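Local coordinates for laminin subunit ALPHA-1 (Mus musculus, PDB 2JD4), which forms the C-terminal LG4-5 domain pair of a basement membrane laminin chain, binds magnesium ions in this crystal and probably contributes to cell surface anchorage, at residues Val33-Gln38 against Arg183-Ser188; Arg219-Ile224 against Gln289-Lys294. The protein carries 4 engineered substitutions. One frame throughout, in Å; residues are numbered along the deposited sequence.

Contact 1: residues Val33-Gln38 against Arg183-Ser188. Engineered in segment 33-38: Gln37 (natural residue Asn).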
loop_
_atom_site.group_PDB
_atom_site.type_symbol
_atom_site.label_atom_id
_atom_site.label_comp_id
_atom_site.label_asym_id
_atom_site.label_seq_id
_atom_site.Cartn_x
_atom_site.Cartn_y
_atom_site.Cartn_z
ATOM N N VAL A 33 11.259 -15.551 5.026
ATOM C CA VAL A 33 12.305 -16.330 4.377
ATOM C C VAL A 33 12.045 -17.748 4.867
ATOM O O VAL A 33 12.186 -18.041 6.055
ATOM C CB VAL A 33 13.710 -15.872 4.800
ATOM C CG1 VAL A 33 14.766 -16.777 4.164
ATOM C CG2 VAL A 33 13.930 -14.419 4.372
ATOM N N LEU A 34 11.629 -18.613 3.949
ATOM C CA LEU A 34 11.296 -19.990 4.282
ATOM C C LEU A 34 12.316 -21.010 3.786
ATOM O O LEU A 34 12.808 -20.924 2.658
ATOM C CB LEU A 34 9.924 -20.332 3.703
ATOM C CG LEU A 34 8.764 -19.393 4.046
ATOM C CD1 LEU A 34 7.498 -19.897 3.371
ATOM C CD2 LEU A 34 8.569 -19.336 5.554
ATOM N N PRO A 35 12.635 -22.006 4.623
ATOM C CA PRO A 35 13.600 -23.048 4.260
ATOM C C PRO A 35 13.008 -24.032 3.257
ATOM O O PRO A 35 11.820 -24.327 3.313
ATOM C CB PRO A 35 13.893 -23.752 5.597
ATOM C CG PRO A 35 13.245 -22.880 6.658
ATOM C CD PRO A 35 12.084 -22.246 5.964
ATOM N N LEU A 36 13.832 -24.518 2.330
ATOM C CA LEU A 36 13.406 -25.528 1.362
ATOM C C LEU A 36 14.306 -26.721 1.677
ATOM O O LEU A 36 15.514 -26.661 1.443
ATOM C CB LEU A 36 13.660 -25.079 -0.082
ATOM C CG LEU A 36 12.876 -23.898 -0.659
ATOM C CD1 LEU A 36 13.301 -23.671 -2.104
ATOM C CD2 LEU A 36 11.389 -24.171 -0.571
ATOM N N GLN A 37 13.740 -27.801 2.204
ATOM C CA GLN A 37 14.565 -28.954 2.553
ATOM C C GLN A 37 14.378 -30.216 1.723
ATOM O O GLN A 37 15.358 -30.838 1.312
ATOM C CB GLN A 37 14.376 -29.311 4.030
ATOM C CG GLN A 37 14.631 -28.168 4.995
ATOM C CD GLN A 37 13.347 -27.518 5.479
ATOM O OE1 GLN A 37 12.545 -27.020 4.684
ATOM N NE2 GLN A 37 13.144 -27.523 6.794
ATOM N N GLN A 38 13.135 -30.606 1.470
ATOM C CA GLN A 38 12.902 -31.835 0.718
ATOM C C GLN A 38 12.721 -31.645 -0.780
ATOM O O GLN A 38 12.714 -32.617 -1.540
ATOM C CB GLN A 38 11.686 -32.574 1.278
ATOM C CG GLN A 38 10.353 -31.933 0.949
ATOM C CD GLN A 38 9.180 -32.806 1.356
ATOM O OE1 GLN A 38 8.973 -33.077 2.541
ATOM N NE2 GLN A 38 8.410 -33.259 0.370
ATOM N N ARG A 183 7.337 -21.350 10.798
ATOM C CA ARG A 183 8.728 -21.492 11.209
ATOM C C ARG A 183 9.727 -20.907 10.203
ATOM O O ARG A 183 10.588 -21.613 9.674
ATOM C CB ARG A 183 9.042 -22.965 11.473
ATOM C CG ARG A 183 8.237 -23.533 12.630
ATOM C CD ARG A 183 8.840 -24.813 13.172
ATOM N NE ARG A 183 8.784 -25.911 12.215
ATOM C CZ ARG A 183 9.212 -27.140 12.475
ATOM N NH1 ARG A 183 9.726 -27.424 13.665
ATOM N NH2 ARG A 183 9.131 -28.084 11.546
ATOM N N PRO A 184 9.623 -19.598 9.938
ATOM C CA PRO A 184 10.519 -18.922 8.993
ATOM C C PRO A 184 11.939 -18.763 9.530
ATOM O O PRO A 184 12.148 -18.709 10.742
ATOM C CB PRO A 184 9.831 -17.578 8.777
ATOM C CG PRO A 184 9.215 -17.308 10.119
ATOM C CD PRO A 184 8.620 -18.657 10.474
ATOM N N LEU A 185 12.905 -18.703 8.616
ATOM C CA LEU A 185 14.312 -18.528 8.962
ATOM C C LEU A 185 14.508 -17.107 9.475
ATOM O O LEU A 185 15.300 -16.857 10.388
ATOM C CB LEU A 185 15.189 -18.746 7.726
ATOM C CG LEU A 185 15.364 -20.187 7.249
ATOM C CD1 LEU A 185 15.936 -20.221 5.835
ATOM C CD2 LEU A 185 16.276 -20.919 8.227
ATOM N N SER A 186 13.783 -16.177 8.862
ATOM C CA SER A 186 13.838 -14.773 9.242
ATOM C C SER A 186 12.618 -14.100 8.637
ATOM O O SER A 186 11.916 -14.700 7.827
ATOM C CB SER A 186 15.132 -14.119 8.736
ATOM O OG SER A 186 15.305 -14.292 7.341
ATOM N N ALA A 187 12.364 -12.858 9.030
ATOM C CA ALA A 187 11.209 -12.132 8.531
ATOM C C ALA A 187 11.280 -10.661 8.902
ATOM O O ALA A 187 12.076 -10.254 9.748
ATOM C CB ALA A 187 9.937 -12.738 9.098
ATOM N N SER A 188 10.444 -9.865 8.254
ATOM C CA SER A 188 10.398 -8.450 8.543
ATOM C C SER A 188 9.052 -7.851 8.186
ATOM O O SER A 188 8.496 -8.136 7.128
ATOM C CB SER A 188 11.508 -7.708 7.790
ATOM O OG SER A 188 11.370 -6.307 7.960
#
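Val33 is joined to Leu185 and Ser186 by two backbone hydrogen bonds. Leu185 N gives its hydrogen to Val33 O at 2.7 Å, with the donor nearly in line with the C=O bond (171°). One residue further on, Val33 N reaches Ser186 O at 3.0 Å, the donor lying 28° from that carbonyl plane. Both polar backbone atoms of Val33 are thus taken up by the second segment, while Leu34 turns its own backbone to Leu144 on the other flank. This is the margin of a seven-stranded antiparallel sheet of the first laminin G domain, a member of the concanavalin-like clan: strand 31-35 runs between strand 143-146 and the short outermost strand 186-188. Around the bonded backbone the side chains close in. Ser186 OG, held between the backbone N and the carbonyl carbon (chi1 54°), comes up against the Val33 methyl CG2 at 3.3 Å, an approach of oxygen to carbon. The Val33 branch CG1 meets Leu185 CD1 at 4.0 Å, the two side chains at about a right angle. Leu185 and Pro35 run past one another in opposite directions, and the closeness of Leu185 CG to Pro35 CG, 3.5 Å, marks tight packing. Leu34 leaves its strand away from the second segment, yet its CD2 rests 3.9 Å from Pro184 CB; beyond, Leu34 also packs on Leu179.

Contact 2: residues Arg219-Ile224 against Gln289-Lys294. Engineered in segment 219-224: Gln223 (natural residue Asn).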
loop_
_atom_site.group_PDB
_atom_site.type_symbol
_atom_site.label_atom_id
_atom_site.label_comp_id
_atom_site.label_asym_id
_atom_site.label_seq_id
_atom_site.Cartn_x
_atom_site.Cartn_y
_atom_site.Cartn_z
ATOM N N ARG A 219 5.279 24.968 -3.314
ATOM C CA ARG A 219 5.418 26.063 -4.266
ATOM C C ARG A 219 4.077 26.722 -4.591
ATOM O O ARG A 219 3.246 26.915 -3.707
ATOM C CB ARG A 219 6.085 25.564 -5.554
ATOM C CG ARG A 219 7.332 24.724 -5.309
ATOM C CD ARG A 219 8.454 25.522 -4.668
ATOM N NE ARG A 219 9.322 26.156 -5.656
ATOM C CZ ARG A 219 10.077 25.490 -6.525
ATOM N NH1 ARG A 219 10.076 24.162 -6.536
ATOM N NH2 ARG A 219 10.841 26.151 -7.384
ATOM N N LEU A 220 3.860 27.053 -5.862
ATOM C CA LEU A 220 2.630 27.734 -6.265
ATOM C C LEU A 220 1.392 26.879 -6.522
ATOM O O LEU A 220 0.301 27.213 -6.061
ATOM C CB LEU A 220 2.888 28.596 -7.508
ATOM C CG LEU A 220 3.797 29.820 -7.369
ATOM C CD1 LEU A 220 5.213 29.392 -7.025
ATOM C CD2 LEU A 220 3.782 30.596 -8.673
ATOM N N ASP A 221 1.546 25.790 -7.265
ATOM C CA ASP A 221 0.395 24.952 -7.572
ATOM C C ASP A 221 0.561 23.496 -7.151
ATOM O O ASP A 221 1.623 22.891 -7.331
ATOM C CB ASP A 221 0.080 25.037 -9.070
ATOM C CG ASP A 221 -1.241 24.384 -9.426
ATOM O OD1 ASP A 221 -1.365 23.151 -9.262
ATOM O OD2 ASP A 221 -2.159 25.109 -9.868
ATOM N N LEU A 222 -0.507 22.945 -6.584
ATOM C CA LEU A 222 -0.519 21.565 -6.119
ATOM C C LEU A 222 -1.955 21.095 -5.904
ATOM O O LEU A 222 -2.747 21.771 -5.247
ATOM C CB LEU A 222 0.258 21.440 -4.807
ATOM C CG LEU A 222 0.210 20.068 -4.129
ATOM C CD1 LEU A 222 0.922 19.032 -4.994
ATOM C CD2 LEU A 222 0.859 20.156 -2.761
ATOM N N GLN A 223 -2.286 19.936 -6.463
ATOM C CA GLN A 223 -3.626 19.377 -6.324
ATOM C C GLN A 223 -3.557 18.100 -5.492
ATOM O O GLN A 223 -2.807 17.183 -5.819
ATOM C CB GLN A 223 -4.214 19.050 -7.702
ATOM C CG GLN A 223 -5.693 18.698 -7.668
ATOM C CD GLN A 223 -6.162 18.016 -8.936
ATOM O OE1 GLN A 223 -5.960 18.522 -10.043
ATOM N NE2 GLN A 223 -6.800 16.861 -8.782
ATOM N N ILE A 224 -4.332 18.052 -4.413
ATOM C CA ILE A 224 -4.365 16.873 -3.551
ATOM C C ILE A 224 -5.732 16.205 -3.639
ATOM O O ILE A 224 -6.760 16.862 -3.468
ATOM C CB ILE A 224 -4.092 17.242 -2.070
ATOM C CG1 ILE A 224 -2.666 17.780 -1.925
ATOM C CG2 ILE A 224 -4.304 16.021 -1.178
ATOM C CD1 ILE A 224 -2.311 18.229 -0.519
ATOM N N GLN A 289 -11.012 16.765 -2.675
ATOM C CA GLN A 289 -10.129 17.449 -3.605
ATOM C C GLN A 289 -9.740 18.788 -2.989
ATOM O O GLN A 289 -10.593 19.527 -2.517
ATOM C CB GLN A 289 -10.841 17.700 -4.936
ATOM C CG GLN A 289 -11.345 16.454 -5.638
ATOM C CD GLN A 289 -12.250 16.782 -6.812
ATOM O OE1 GLN A 289 -11.851 17.485 -7.745
ATOM N NE2 GLN A 289 -13.478 16.276 -6.771
ATOM N N ALA A 290 -8.449 19.089 -2.982
ATOM C CA ALA A 290 -7.966 20.351 -2.434
ATOM C C ALA A 290 -6.940 20.890 -3.420
ATOM O O ALA A 290 -5.854 20.327 -3.564
ATOM C CB ALA A 290 -7.327 20.122 -1.069
ATOM N N HIS A 291 -7.288 21.975 -4.103
ATOM C CA HIS A 291 -6.394 22.551 -5.101
ATOM C C HIS A 291 -5.813 23.899 -4.695
ATOM O O HIS A 291 -6.542 24.814 -4.318
ATOM C CB HIS A 291 -7.135 22.699 -6.435
ATOM C CG HIS A 291 -6.242 23.016 -7.596
ATOM N ND1 HIS A 291 -6.733 23.363 -8.837
ATOM C CD2 HIS A 291 -4.892 23.008 -7.716
ATOM C CE1 HIS A 291 -5.725 23.554 -9.670
ATOM N NE2 HIS A 291 -4.598 23.344 -9.015
ATOM N N LYS A 292 -4.491 24.009 -4.769
ATOM C CA LYS A 292 -3.811 25.256 -4.447
ATOM C C LYS A 292 -3.210 25.815 -5.730
ATOM O O LYS A 292 -2.433 25.135 -6.405
ATOM C CB LYS A 292 -2.683 25.026 -3.441
ATOM C CG LYS A 292 -1.887 26.292 -3.121
ATOM C CD LYS A 292 -0.547 25.965 -2.487
ATOM C CE LYS A 292 0.166 27.222 -2.003
ATOM N NZ LYS A 292 0.482 28.168 -3.108
ATOM N N SER A 293 -3.578 27.049 -6.062
ATOM C CA SER A 293 -3.057 27.719 -7.251
ATOM C C SER A 293 -2.590 29.116 -6.837
ATOM O O SER A 293 -2.779 29.513 -5.690
ATOM C CB SER A 293 -4.141 27.819 -8.325
ATOM O OG SER A 293 -5.232 28.602 -7.874
ATOM N N LYS A 294 -1.982 29.849 -7.768
ATOM C CA LYS A 294 -1.474 31.199 -7.509
ATOM C C LYS A 294 -2.154 31.916 -6.343
ATOM O O LYS A 294 -1.671 31.870 -5.212
ATOM C CB LYS A 294 -1.595 32.056 -8.773
ATOM C CG LYS A 294 -0.795 31.537 -9.958
ATOM C CD LYS A 294 -0.997 32.411 -11.190
ATOM C CE LYS A 294 -0.215 31.878 -12.386
ATOM N NZ LYS A 294 -0.433 32.691 -13.621
#
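An antiparallel strand pair of the second laminin G domain, in the concanavalin-like fold, joins 222-224 to 289-293, their axes 4.7 Å apart. Leu222 with Lys292 and Ile224 with Ala290 are hydrogen-bonded pairs, four backbone bonds in all; Gln223, an engineered residue, faces His291 in the non-hydrogen-bonded pair between them. On the Leu222, Ile224, Ala290 side, Lys292 lies buried, its chain extended until a bend at chi4 (-62°) brings NZ to the turn before strand 222-224. There NZ bonds Arg219 O at 3.1 Å, in the carbonyl plane on a lone pair, and Leu220 O at 3.1 Å from above that carbonyl's plane. Thr316 O is a further acceptor, so several oxygens grip the buried ammonium. A methionine in its place would probably leave the carbonyls of Arg219, Leu220 and Thr316 without their shared donor and the 219-220 loop less firmly tied to strand 286-293. On the other side CG of Asp221, anti to the backbone N (chi1 -170°), carries the carboxylate across to the His291 ring, the two planes 68° apart. His291 NE2 bonds Asp221 OD2 at 3.1 Å, syn but tilted from the carboxylate plane, with OD2 off the ring plane, and weakly Asp221 OD1 at 3.2 Å.

In the fold
Contact 1 and contact 2 belong to different laminin G domains, the first and the second of the pair, and follow one another along the chain. They sit on opposite sides of the chain's centre, with their own centres 47 Å apart and nearest atoms about 29 Å apart, so neither touches the other. Both pair antiparallel strands, but contact 1 lies at a sheet margin, whereas in contact 2 each strand has another neighbour: 347-353 beside 222-230, and 296-301 beside 286-293. Each domain carries a magnesium ion; that of the second domain is bound by Asp246 and Asp319. Contact 2 approaches a bound magnesium ion through the Arg219 side chain, about 9 Å away, without supplying a ligand.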